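PDB 2O0M: transcriptional regulator, SorC family from Enterococcus faecalis, which probably binds DNA to regulate transcription, with a carbohydrate as its likely effector. Local coordinates for residues V304-G309 with W328-E333; T152-V157 with C238-I243; A268-F273 with A313-A318; D129-T134 with E159-L164; D278-V283 with Y319-P324. One frame throughout, in Å; residues are numbered along the deposited sequence.

Contact 1 pairs two neighbouring strands of the central sheet, and contact 2 lies beside it, about 10 Å away between centres: S242 OG reaches I306 O at 2.7 Å. Contact 4 backs the same sheet from helix 122-138, where L131 touches V304, I306, V157 and V240. Contacts 3 and 5 share helix 313-320, about 7 Å apart between centres; contact 4 is across the chain's centre, about 25 Å from contact 3 between centres. I316 of contact 3 packs on A307 and T331 of contact 1. One phosphate sits at the start of helix 152-159 in contact 2, another between R317 of contact 3 and K321 of contact 5; both are probably from the crystallisation liquor.

Contact 1 of 5, residues V304-G309 with W328-E333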
# COMPACT_ATOMS: atom_id res chain seq x y z
N VAL A 304 0.16 -7.11 -3.02
CA VAL A 304 -1.07 -6.67 -3.64
C VAL A 304 -1.09 -5.15 -3.65
O VAL A 304 -1.06 -4.53 -2.58
CB VAL A 304 -2.31 -7.21 -2.89
CG1 VAL A 304 -3.58 -6.83 -3.64
CG2 VAL A 304 -2.23 -8.72 -2.73
N ALA A 305 -1.15 -4.59 -4.85
CA ALA A 305 -1.33 -3.15 -5.06
C ALA A 305 -2.81 -2.90 -5.39
O ALA A 305 -3.41 -3.60 -6.21
CB ALA A 305 -0.48 -2.67 -6.19
N ILE A 306 -3.39 -1.88 -4.76
CA ILE A 306 -4.80 -1.55 -4.98
C ILE A 306 -4.87 -0.08 -5.35
O ILE A 306 -4.59 0.77 -4.52
CB ILE A 306 -5.64 -1.77 -3.71
CG1 ILE A 306 -5.45 -3.19 -3.18
CG2 ILE A 306 -7.12 -1.51 -4.01
CD1 ILE A 306 -6.26 -3.50 -1.90
N ALA A 307 -5.27 0.21 -6.58
CA ALA A 307 -5.31 1.60 -7.05
C ALA A 307 -6.22 1.69 -8.24
O ALA A 307 -6.11 0.90 -9.19
CB ALA A 307 -3.92 2.10 -7.39
N GLY A 308 -7.12 2.66 -8.19
CA GLY A 308 -8.11 2.81 -9.24
C GLY A 308 -8.37 4.26 -9.58
O GLY A 308 -7.84 5.17 -8.93
N GLY A 309 -9.20 4.44 -10.60
CA GLY A 309 -9.60 5.76 -11.07
C GLY A 309 -8.76 6.18 -12.27
O GLY A 309 -7.56 5.94 -12.31
N TRP A 328 -0.03 -8.62 -7.52
CA TRP A 328 -1.41 -8.63 -7.99
C TRP A 328 -1.87 -7.17 -7.97
O TRP A 328 -1.74 -6.50 -6.94
CB TRP A 328 -2.32 -9.44 -7.06
CG TRP A 328 -2.18 -10.92 -7.13
CD1 TRP A 328 -1.03 -11.64 -7.03
CD2 TRP A 328 -3.24 -11.88 -7.25
NE1 TRP A 328 -1.30 -12.99 -7.12
CE2 TRP A 328 -2.65 -13.16 -7.25
CE3 TRP A 328 -4.62 -11.77 -7.38
CZ2 TRP A 328 -3.40 -14.32 -7.37
CZ3 TRP A 328 -5.37 -12.94 -7.49
CH2 TRP A 328 -4.75 -14.19 -7.49
N LEU A 329 -2.41 -6.68 -9.08
CA LEU A 329 -2.93 -5.32 -9.14
C LEU A 329 -4.45 -5.38 -9.13
O LEU A 329 -5.05 -5.94 -10.05
CB LEU A 329 -2.44 -4.58 -10.38
CG LEU A 329 -3.05 -3.19 -10.63
CD1 LEU A 329 -2.73 -2.23 -9.50
CD2 LEU A 329 -2.59 -2.63 -11.96
N ILE A 330 -5.06 -4.82 -8.10
CA ILE A 330 -6.52 -4.64 -8.04
C ILE A 330 -6.80 -3.21 -8.47
O ILE A 330 -6.30 -2.26 -7.87
CB ILE A 330 -7.09 -4.86 -6.63
CG1 ILE A 330 -6.76 -6.28 -6.16
CG2 ILE A 330 -8.60 -4.59 -6.63
CD1 ILE A 330 -7.10 -6.57 -4.74
N THR A 331 -7.59 -3.06 -9.52
CA THR A 331 -7.84 -1.75 -10.09
C THR A 331 -9.26 -1.72 -10.66
O THR A 331 -10.06 -2.64 -10.44
CB THR A 331 -6.77 -1.44 -11.17
OG1 THR A 331 -6.84 -0.05 -11.56
CG2 THR A 331 -6.89 -2.35 -12.40
N ASP A 332 -9.58 -0.65 -11.36
CA ASP A 332 -10.92 -0.55 -11.96
C ASP A 332 -10.86 -0.28 -13.45
O ASP A 332 -9.79 -0.07 -14.02
CB ASP A 332 -11.81 0.44 -11.21
CG ASP A 332 -11.24 1.84 -11.14
OD1 ASP A 332 -10.37 2.19 -11.95
OD2 ASP A 332 -11.70 2.61 -10.26
N GLU A 333 -12.03 -0.34 -14.08
CA GLU A 333 -12.14 -0.14 -15.51
C GLU A 333 -11.64 1.24 -15.91
O GLU A 333 -11.02 1.40 -16.96
CB GLU A 333 -13.60 -0.28 -15.98
CG GLU A 333 -14.12 -1.70 -16.03
CD GLU A 333 -15.50 -1.80 -16.69
OE1 GLU A 333 -16.46 -1.21 -16.14
OE2 GLU A 333 -15.63 -2.45 -17.75
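The flat carboxylate of D332 takes the N-H of G309 on the syn side of OD1, 21° out of its plane, in a bond of 2.9 Å from G309 N to D332 OD1 that is almost straight (176°). OD1 also accepts from A335 N, which makes D332 the N-cap of helix 333-339, while OD2 is bonded to the hydroxyl of S117. With CG placed between the backbone N and the carbonyl carbon (chi1 58°), the group swings over to the G308-G309 loop, and its bonds on both oxygens should fix its rotation. One residue earlier, T331 OG1 gives its proton to A307 O at 2.7 Å, in the carbonyl plane, so the hydroxyl takes over where the regular strand pairing stops. Before that point the axes of the short strands 304-306 and 328-332 run parallel and come within 4.7 Å. A305 N donates to W328 O, I330 N to A305 O at 2.8 Å, and A307 N to I330 O. V304, I306 and I330 share one face of the sheet. There the CD1 methyl of I330 touches V304 CG1 at 3.7 Å and I306 CG1 at 4.1 Å, the two isoleucines lying side by side and pointing the same way, under the cover of F127 from helix 122-138. The other face carries A305 and L329, whose CD1 curls back to A305 CB at 4.0 Å. The two strands are joined through helix 313-320 as a beta-alpha-beta crossover, the building unit of a Rossmann-like sheet, with loops and a helix N-terminus at the strands' C-terminal ends.

Contact 2 of 5, residues T152-V157 with C238-I243; sequences TTMAMV and CVVHSI. With PO4 (phosphate ion), chain B.
M154, a selenomethionine, lays its side chain across strand 238-245 at V240 and H241, with its terminal methyl over V240 and its selenium beside H241. CE touches V240 CG1 at 3.7 Å, the two side chains meeting at a slant, and the same methyl lies equally near the carbonyl oxygen of V240. SE rests 3.8 Å from H241 C, on the backbone, because the chain is bent at both chi2 and chi3 instead of running straight out. Nearer the helix, CG lies 4.2 Å from S242 CB. I191 and M195 of helix 188-199 also pack on this side chain. One residue back, T153 CB is 3.7 Å from S242 OG, but the serine hydroxyl is bonded to I306 O in the adjacent strand. T153 turns its N-H and hydroxyl to a phosphate ion: N and OG1 each donate to phosphate O2, both at 2.8 Å, and the backbone bond is fairly straight (163°). OG1 stands beside the backbone N (chi1 -62°), which lets both donors meet one oxygen. T152 N adds a weak bond to O4, and K312 and R252 bind the ion as well. The anion, probably from the crystallisation liquor, thus sits where the amino end of a helix, a hydroxyl and two basic side chains converge, and the helix dipole probably adds to its hold. This chemistry is consistent with a site for a phosphorylated ligand, next to a seam made mainly of the selenomethionine and V240.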
# COMPACT_ATOMS: atom_id res chain seq x y z
N THR A 152 -6.36 7.03 1.60
CA THR A 152 -7.80 7.01 1.45
C THR A 152 -8.32 5.69 0.88
O THR A 152 -9.27 5.11 1.39
CB THR A 152 -8.29 8.18 0.60
OG1 THR A 152 -7.86 9.41 1.20
CG2 THR A 152 -9.79 8.18 0.46
N THR A 153 -7.67 5.20 -0.18
CA THR A 153 -8.05 3.92 -0.77
C THR A 153 -7.99 2.80 0.24
O THR A 153 -8.93 2.03 0.40
CB THR A 153 -7.15 3.58 -1.96
OG1 THR A 153 -7.31 4.60 -2.95
CG2 THR A 153 -7.49 2.24 -2.55
N MSE A 154 -6.86 2.70 0.92
CA MSE A 154 -6.66 1.62 1.87
C MSE A 154 -7.63 1.69 3.07
O MSE A 154 -8.07 0.66 3.58
CB MSE A 154 -5.22 1.60 2.35
CG MSE A 154 -4.22 1.20 1.27
SE MSE A 154 -4.42 -0.66 0.71
CE MSE A 154 -3.98 -1.47 2.41
N ALA A 155 -7.96 2.90 3.51
CA ALA A 155 -8.91 3.09 4.61
C ALA A 155 -10.27 2.50 4.22
O ALA A 155 -10.90 1.76 4.98
CB ALA A 155 -9.05 4.55 4.94
N MSE A 156 -10.69 2.80 3.00
CA MSE A 156 -11.98 2.30 2.51
C MSE A 156 -11.97 0.80 2.25
O MSE A 156 -12.95 0.09 2.56
CB MSE A 156 -12.41 3.04 1.25
CG MSE A 156 -12.72 4.49 1.51
SE MSE A 156 -14.10 4.81 2.85
CE MSE A 156 -15.25 3.30 2.52
N VAL A 157 -10.87 0.31 1.67
CA VAL A 157 -10.69 -1.12 1.51
C VAL A 157 -10.80 -1.84 2.85
O VAL A 157 -11.53 -2.82 2.99
CB VAL A 157 -9.31 -1.44 0.87
CG1 VAL A 157 -8.99 -2.93 1.01
CG2 VAL A 157 -9.30 -1.02 -0.60
N CYS A 238 3.20 -10.93 3.43
CA CYS A 238 2.24 -10.26 2.58
C CYS A 238 2.35 -8.74 2.76
O CYS A 238 2.61 -8.26 3.88
CB CYS A 238 0.84 -10.76 2.92
SG CYS A 238 -0.51 -10.03 1.98
N VAL A 239 2.21 -8.00 1.66
CA VAL A 239 2.16 -6.55 1.70
C VAL A 239 0.98 -6.09 0.85
O VAL A 239 0.80 -6.56 -0.26
CB VAL A 239 3.45 -5.90 1.18
CG1 VAL A 239 3.35 -4.37 1.18
CG2 VAL A 239 4.63 -6.30 2.05
N VAL A 240 0.21 -5.15 1.39
CA VAL A 240 -0.90 -4.54 0.65
C VAL A 240 -0.75 -3.02 0.71
O VAL A 240 -0.49 -2.45 1.78
CB VAL A 240 -2.30 -4.95 1.18
CG1 VAL A 240 -3.36 -4.43 0.26
CG2 VAL A 240 -2.39 -6.45 1.33
N HIS A 241 -0.88 -2.38 -0.44
CA HIS A 241 -0.67 -0.94 -0.53
C HIS A 241 -1.46 -0.34 -1.68
O HIS A 241 -1.89 -1.06 -2.58
CB HIS A 241 0.82 -0.67 -0.71
CG HIS A 241 1.36 -1.08 -2.04
ND1 HIS A 241 1.62 -2.39 -2.38
CD2 HIS A 241 1.72 -0.34 -3.12
CE1 HIS A 241 2.09 -2.44 -3.62
NE2 HIS A 241 2.19 -1.20 -4.07
N SER A 242 -1.64 0.97 -1.64
CA SER A 242 -2.09 1.71 -2.82
C SER A 242 -0.89 2.38 -3.47
O SER A 242 0.28 2.17 -3.09
CB SER A 242 -3.23 2.69 -2.48
OG SER A 242 -3.84 3.19 -3.66
N ILE A 243 -1.18 3.16 -4.50
CA ILE A 243 -0.21 3.96 -5.22
C ILE A 243 -0.74 5.37 -5.20
O ILE A 243 -1.89 5.61 -5.60
CB ILE A 243 -0.04 3.45 -6.67
CG1 ILE A 243 0.45 2.00 -6.67
CG2 ILE A 243 0.92 4.33 -7.46
CD1 ILE A 243 0.19 1.29 -7.99
P PO4 B . -4.73 7.54 -1.71
O1 PO4 B . -4.30 7.91 -3.08
O2 PO4 B . -5.50 6.27 -1.67
O3 PO4 B . -3.55 7.53 -0.79
O4 PO4 B . -5.59 8.64 -1.17

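Contact 3 of 5, residues A268-F273 with A313-A318; sequences AVAESF and AKAIRA. With PO4 (phosphate ion), chain C.
From the helix that V269 and A270 touch, R317 holds a phosphate ion by two bonds of 3.0 Å, NE to O4 and NH2 to O1, with a weak further bond from NE to O2. The phosphorus lies in the guanidinium plane at its edge, so the ion is met by neighbouring N-H groups along one side, and a bend at chi3 (54°) turns the group to it. The ion is probably from the crystallisation liquor. No hydrogen bond crosses the contact itself; methyls meet methyls and helix carbonyl oxygens. A270 CB nestles in the groove between A315 and A318, 4.0 Å and 3.9 Å from their CB atoms, and sits close over the A315 carbonyl. V269 CG1, anti to the backbone N (chi1 173°), reaches over the helix surface to K314 O at 3.6 Å and to A318 CB at 4.0 Å. The small alanines let strand and helix backbones come near, with the CA atoms of A270 and A315 only 4.3 Å apart. V269 and A270 both face F277, forming a classic beta bulge that presents two successive side chains to the helix. Strand 270-272 is antiparallel to strand 238-245, whose I243 packs on A315. The far side of the helix is held by I316 against A335 and I339 of helix 333-339, so helix 313-320 lies between that helix and the bulged strand.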
# COMPACT_ATOMS: atom_id res chain seq x y z
N ALA A 268 8.15 14.20 -10.10
CA ALA A 268 7.59 13.05 -9.40
C ALA A 268 6.15 12.82 -9.82
O ALA A 268 5.35 13.76 -9.88
CB ALA A 268 7.68 13.25 -7.89
N VAL A 269 5.82 11.57 -10.11
CA VAL A 269 4.50 11.19 -10.62
C VAL A 269 3.76 10.28 -9.64
O VAL A 269 2.57 10.46 -9.39
CB VAL A 269 4.63 10.50 -12.00
CG1 VAL A 269 3.31 9.93 -12.49
CG2 VAL A 269 5.17 11.48 -13.04
N ALA A 270 4.47 9.27 -9.12
CA ALA A 270 3.87 8.28 -8.22
C ALA A 270 4.59 8.24 -6.88
O ALA A 270 5.75 8.60 -6.77
CB ALA A 270 3.92 6.90 -8.86
N GLU A 271 3.85 7.82 -5.86
CA GLU A 271 4.40 7.52 -4.55
C GLU A 271 3.99 6.10 -4.15
O GLU A 271 2.88 5.62 -4.46
CB GLU A 271 3.89 8.53 -3.52
CG GLU A 271 4.47 8.37 -2.10
CD GLU A 271 3.80 7.30 -1.28
OE1 GLU A 271 2.69 6.84 -1.65
OE2 GLU A 271 4.38 6.90 -0.24
N SER A 272 4.88 5.43 -3.43
CA SER A 272 4.51 4.21 -2.73
C SER A 272 5.56 3.90 -1.66
O SER A 272 6.76 4.00 -1.92
CB SER A 272 4.37 3.04 -3.70
OG SER A 272 3.70 1.97 -3.09
N PHE A 273 5.10 3.57 -0.46
CA PHE A 273 5.98 3.21 0.68
C PHE A 273 6.96 4.33 1.08
O PHE A 273 7.98 4.06 1.73
CB PHE A 273 6.78 1.94 0.40
CG PHE A 273 5.98 0.79 -0.09
CD1 PHE A 273 5.20 0.04 0.77
CD2 PHE A 273 6.05 0.41 -1.42
CE1 PHE A 273 4.47 -1.05 0.29
CE2 PHE A 273 5.31 -0.67 -1.89
CZ PHE A 273 4.54 -1.38 -1.04
N ALA A 313 -4.08 6.72 -13.38
CA ALA A 313 -3.45 5.98 -14.47
C ALA A 313 -1.95 6.28 -14.59
O ALA A 313 -1.14 5.38 -14.74
CB ALA A 313 -4.15 6.28 -15.78
N LYS A 314 -1.58 7.55 -14.52
CA LYS A 314 -0.18 7.94 -14.65
C LYS A 314 0.66 7.42 -13.48
O LYS A 314 1.75 6.88 -13.67
CB LYS A 314 -0.04 9.46 -14.75
CG LYS A 314 -0.55 10.03 -16.06
CD LYS A 314 -0.58 11.54 -16.02
CE LYS A 314 -0.56 12.16 -17.41
NZ LYS A 314 -1.56 11.56 -18.34
N ALA A 315 0.13 7.56 -12.26
CA ALA A 315 0.84 7.10 -11.07
C ALA A 315 1.01 5.58 -11.09
O ALA A 315 2.08 5.06 -10.75
CB ALA A 315 0.10 7.52 -9.82
N ILE A 316 -0.05 4.88 -11.48
CA ILE A 316 -0.00 3.42 -11.59
C ILE A 316 1.09 2.98 -12.57
O ILE A 316 1.92 2.13 -12.26
CB ILE A 316 -1.37 2.84 -12.00
CG1 ILE A 316 -2.38 3.02 -10.86
CG2 ILE A 316 -1.26 1.36 -12.36
CD1 ILE A 316 -3.84 2.86 -11.30
N ARG A 317 1.10 3.58 -13.75
CA ARG A 317 2.13 3.27 -14.75
C ARG A 317 3.55 3.49 -14.20
O ARG A 317 4.44 2.67 -14.42
CB ARG A 317 1.94 4.13 -16.00
CG ARG A 317 0.78 3.70 -16.86
CD ARG A 317 0.40 4.79 -17.83
NE ARG A 317 1.55 5.23 -18.62
CZ ARG A 317 1.75 6.48 -19.03
NH1 ARG A 317 0.88 7.44 -18.74
NH2 ARG A 317 2.83 6.78 -19.73
N ALA A 318 3.75 4.59 -13.49
CA ALA A 318 5.09 4.96 -13.04
C ALA A 318 5.60 4.02 -11.95
O ALA A 318 6.77 3.61 -11.95
CB ALA A 318 5.12 6.39 -12.56
P PO4 C . 4.58 3.50 -19.49
O1 PO4 C . 5.09 4.81 -20.04
O2 PO4 C . 3.49 2.90 -20.33
O3 PO4 C . 5.74 2.54 -19.40
O4 PO4 C . 4.05 3.73 -18.10

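Contact 4 of 5, residues D129-T134 with E159-L164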
# COMPACT_ATOMS: atom_id res chain seq x y z
N ASP A 129 -14.03 -6.35 -1.02
CA ASP A 129 -14.46 -7.71 -1.36
C ASP A 129 -13.37 -8.46 -2.12
O ASP A 129 -13.06 -9.62 -1.81
CB ASP A 129 -15.73 -7.68 -2.23
CG ASP A 129 -17.00 -7.46 -1.43
OD1 ASP A 129 -16.95 -7.46 -0.18
OD2 ASP A 129 -18.06 -7.30 -2.06
N VAL A 130 -12.78 -7.79 -3.11
CA VAL A 130 -11.79 -8.41 -3.97
C VAL A 130 -10.54 -8.72 -3.16
O VAL A 130 -9.96 -9.81 -3.29
CB VAL A 130 -11.45 -7.52 -5.20
CG1 VAL A 130 -10.31 -8.12 -6.02
CG2 VAL A 130 -12.69 -7.34 -6.09
N LEU A 131 -10.11 -7.78 -2.32
CA LEU A 131 -8.94 -8.07 -1.49
C LEU A 131 -9.21 -9.25 -0.56
O LEU A 131 -8.35 -10.11 -0.36
CB LEU A 131 -8.47 -6.86 -0.68
CG LEU A 131 -7.20 -7.10 0.15
CD1 LEU A 131 -6.05 -7.47 -0.76
CD2 LEU A 131 -6.86 -5.88 1.00
N THR A 132 -10.41 -9.28 0.03
CA THR A 132 -10.76 -10.39 0.91
C THR A 132 -10.64 -11.73 0.16
O THR A 132 -9.99 -12.67 0.64
CB THR A 132 -12.16 -10.19 1.50
OG1 THR A 132 -12.17 -8.98 2.25
CG2 THR A 132 -12.53 -11.34 2.43
N ASN A 133 -11.24 -11.82 -1.01
CA ASN A 133 -11.20 -13.05 -1.79
C ASN A 133 -9.77 -13.42 -2.20
O ASN A 133 -9.38 -14.59 -2.15
CB ASN A 133 -12.11 -12.92 -3.01
CG ASN A 133 -13.57 -12.82 -2.61
OD1 ASN A 133 -13.98 -13.32 -1.55
ND2 ASN A 133 -14.37 -12.18 -3.45
N THR A 134 -8.99 -12.39 -2.53
CA THR A 134 -7.62 -12.57 -2.97
C THR A 134 -6.74 -13.09 -1.83
O THR A 134 -6.02 -14.07 -2.00
CB THR A 134 -7.06 -11.24 -3.51
OG1 THR A 134 -7.78 -10.87 -4.70
CG2 THR A 134 -5.58 -11.33 -3.82
N GLU A 159 -12.23 -0.97 5.65
CA GLU A 159 -13.59 -0.92 6.22
C GLU A 159 -14.51 -1.96 5.60
O GLU A 159 -15.53 -2.34 6.19
CB GLU A 159 -14.19 0.48 6.02
CG GLU A 159 -13.50 1.57 6.81
CD GLU A 159 -13.76 1.50 8.32
OE1 GLU A 159 -14.68 0.75 8.74
OE2 GLU A 159 -13.04 2.22 9.06
N ASN A 160 -14.16 -2.42 4.40
CA ASN A 160 -15.02 -3.30 3.61
C ASN A 160 -14.48 -4.72 3.44
O ASN A 160 -14.85 -5.44 2.49
CB ASN A 160 -15.29 -2.64 2.26
CG ASN A 160 -16.25 -1.47 2.37
OD1 ASN A 160 -17.46 -1.67 2.50
ND2 ASN A 160 -15.74 -0.25 2.30
N MSE A 161 -13.65 -5.16 4.37
CA MSE A 161 -13.09 -6.51 4.34
C MSE A 161 -14.02 -7.52 5.01
O MSE A 161 -14.82 -7.15 5.87
CB MSE A 161 -11.76 -6.55 5.06
CG MSE A 161 -10.78 -5.60 4.50
SE MSE A 161 -10.11 -6.32 2.89
CE MSE A 161 -8.94 -7.81 3.56
N GLY A 162 -13.88 -8.78 4.62
CA GLY A 162 -14.60 -9.90 5.23
C GLY A 162 -13.64 -10.79 5.98
O GLY A 162 -12.44 -10.52 6.08
N SER A 163 -14.18 -11.89 6.51
CA SER A 163 -13.45 -12.77 7.39
C SER A 163 -12.30 -13.50 6.69
O SER A 163 -12.46 -14.02 5.59
CB SER A 163 -14.42 -13.80 7.98
OG SER A 163 -13.72 -14.65 8.87
N LEU A 164 -11.14 -13.55 7.35
CA LEU A 164 -10.01 -14.37 6.90
C LEU A 164 -9.49 -15.32 7.96
O LEU A 164 -8.80 -16.28 7.64
CB LEU A 164 -8.83 -13.49 6.44
CG LEU A 164 -9.13 -12.60 5.24
CD1 LEU A 164 -7.98 -11.62 4.97
CD2 LEU A 164 -9.43 -13.41 4.00
O HOH W 1 -15.64 -8.06 1.92
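T132 OG1 takes the N-H of G162 at 2.9 Å (N to OG1) and 167°, the one direct hydrogen bond between segments 129-134 and 159-164. The same hydroxyl is bonded to G128 O one turn back in its own helix, and it stands beside the backbone N (chi1 -60°), where it can serve both. Around that bond the selenium of M161 lies 3.4 Å from T132 OG1 and 3.8 Å from L131 CD2, its chain curled by bends at chi2 and chi3 onto the helix surface. L164 adds its CD2, 3.5 Å from T132 O and 4.0 Å from T132 CG2. Farther out, a water donates to both D129 OD1 and N160 O, the latter at 2.8 Å, bridging helix and loop near the solvent. N160 is positioned by its ND2, bonded to M156 O in the preceding helix, and its OD1 makes a weak hydrogen bond with S125 OG of helix 122-138. L164 also packs on L135 of the same helix, and its backbone is bonded to T199 of helix 188-199. This is the packing of a helix-exit loop against an adjacent helix flanking the sheet of a Rossmann-like domain, on the way to strand 169-175.

Contact 5 of 5, residues D278-V283 with Y319-P324; sequences DEEGKV and YMKNAP
K321 sends its side chain from just past M320 across the turn made by D278-G281. CB faces the turn beside G281, whose lack of a side chain allows this close passage; beyond CG the chain is extended. CD runs along the E280 peptide, 3.5 Å from E280 O, and CE continues to 3.4 Å from E279 O. At the tip, NZ donates to E279 O at 2.7 Å, in the carbonyl plane and on a lone pair. E280 CA lies 3.3 Å from the same nitrogen. The E280 and K321 side chains cross at a slant, and their salt bridge is long, 4.0 Å from K321 NZ to E280 OE2. A water fills in between: it accepts from K321 NZ at 2.8 Å and donates to E280 OE2, with a longer donation to E280 O. The turn that receives the lysine is type I, closed by G281 N to D278 O, and D278 OD1 accepts from K282 N from above the carboxylate plane. It links strands 275-277 and 283-286, and F277 touches both Y319 and N322. The phosphate held by R317 also makes a long, weak ion pair with K321. The lysine charge is therefore probably shared among a backbone carbonyl, a water, a distant carboxylate and that phosphate; the carbonyl bond is short where the charge pair is long, so it probably contributes more to tying segment 319-324 to the hairpin.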
# COMPACT_ATOMS: atom_id res chain seq x y z
N ASP A 278 9.39 8.98 -10.88
CA ASP A 278 9.06 9.75 -12.07
C ASP A 278 8.44 8.81 -13.12
O ASP A 278 8.29 7.62 -12.86
CB ASP A 278 10.27 10.54 -12.61
CG ASP A 278 11.39 9.66 -13.13
OD1 ASP A 278 11.17 8.47 -13.41
OD2 ASP A 278 12.52 10.18 -13.27
N GLU A 279 8.06 9.35 -14.27
CA GLU A 279 7.32 8.56 -15.27
C GLU A 279 8.15 7.41 -15.86
O GLU A 279 7.60 6.40 -16.32
CB GLU A 279 6.73 9.45 -16.38
CG GLU A 279 7.68 9.87 -17.47
CD GLU A 279 6.97 10.60 -18.60
OE1 GLU A 279 7.67 11.18 -19.46
OE2 GLU A 279 5.71 10.61 -18.62
N GLU A 280 9.47 7.55 -15.81
CA GLU A 280 10.37 6.46 -16.21
C GLU A 280 10.48 5.35 -15.16
O GLU A 280 11.16 4.35 -15.38
CB GLU A 280 11.76 7.01 -16.56
CG GLU A 280 11.76 7.88 -17.80
CD GLU A 280 11.19 7.17 -19.02
OE1 GLU A 280 10.20 7.67 -19.60
OE2 GLU A 280 11.73 6.09 -19.37
N GLY A 281 9.80 5.51 -14.03
CA GLY A 281 9.85 4.54 -12.94
C GLY A 281 11.06 4.70 -12.03
O GLY A 281 11.30 3.88 -11.15
N LYS A 282 11.84 5.75 -12.25
CA LYS A 282 13.00 6.02 -11.42
C LYS A 282 12.59 6.60 -10.07
O LYS A 282 11.71 7.46 -10.00
CB LYS A 282 13.91 7.03 -12.13
CG LYS A 282 15.15 7.44 -11.36
CD LYS A 282 15.84 8.62 -12.04
CE LYS A 282 16.95 9.18 -11.19
NZ LYS A 282 17.58 10.37 -11.83
N VAL A 283 13.23 6.13 -9.00
CA VAL A 283 13.07 6.73 -7.67
C VAL A 283 13.80 8.07 -7.67
O VAL A 283 15.03 8.11 -7.79
CB VAL A 283 13.62 5.82 -6.56
CG1 VAL A 283 13.58 6.51 -5.19
CG2 VAL A 283 12.85 4.51 -6.51
N TYR A 319 4.73 3.68 -11.01
CA TYR A 319 5.13 2.77 -9.94
C TYR A 319 5.26 1.34 -10.47
O TYR A 319 6.20 0.63 -10.14
CB TYR A 319 4.16 2.77 -8.74
CG TYR A 319 4.49 1.61 -7.83
CD1 TYR A 319 5.60 1.68 -6.98
CD2 TYR A 319 3.80 0.41 -7.91
CE1 TYR A 319 5.97 0.59 -6.18
CE2 TYR A 319 4.15 -0.67 -7.12
CZ TYR A 319 5.23 -0.58 -6.26
OH TYR A 319 5.58 -1.68 -5.49
N MSE A 320 4.29 0.90 -11.27
CA MSE A 320 4.23 -0.51 -11.63
C MSE A 320 5.41 -0.96 -12.49
O MSE A 320 5.69 -2.16 -12.57
CB MSE A 320 2.87 -0.84 -12.28
CG MSE A 320 1.70 -0.76 -11.31
SE MSE A 320 1.72 -2.08 -9.89
CE MSE A 320 1.91 -3.63 -11.02
N LYS A 321 6.11 -0.00 -13.10
CA LYS A 321 7.27 -0.28 -13.96
C LYS A 321 8.29 -1.19 -13.30
O LYS A 321 8.80 -2.13 -13.94
CB LYS A 321 7.96 1.01 -14.40
CG LYS A 321 7.38 1.60 -15.65
CD LYS A 321 8.15 2.81 -16.12
CE LYS A 321 7.76 3.19 -17.53
NZ LYS A 321 8.37 4.47 -17.97
N ASN A 322 8.58 -0.89 -12.03
CA ASN A 322 9.55 -1.64 -11.24
C ASN A 322 8.96 -2.44 -10.06
O ASN A 322 9.70 -2.88 -9.19
CB ASN A 322 10.65 -0.69 -10.73
CG ASN A 322 10.21 0.17 -9.51
OD1 ASN A 322 9.03 0.17 -9.09
ND2 ASN A 322 11.17 0.90 -8.95
N ALA A 323 7.63 -2.61 -10.03
CA ALA A 323 6.97 -3.43 -9.01
C ALA A 323 7.42 -4.89 -9.13
O ALA A 323 7.76 -5.33 -10.24
CB ALA A 323 5.47 -3.34 -9.14
N PRO A 324 7.41 -5.65 -8.01
CA PRO A 324 7.78 -7.06 -8.09
C PRO A 324 6.87 -7.79 -9.06
O PRO A 324 5.68 -7.50 -9.10
CB PRO A 324 7.52 -7.57 -6.67
CG PRO A 324 7.66 -6.36 -5.83
CD PRO A 324 7.07 -5.26 -6.63
O HOH W 2 10.94 3.69 -18.58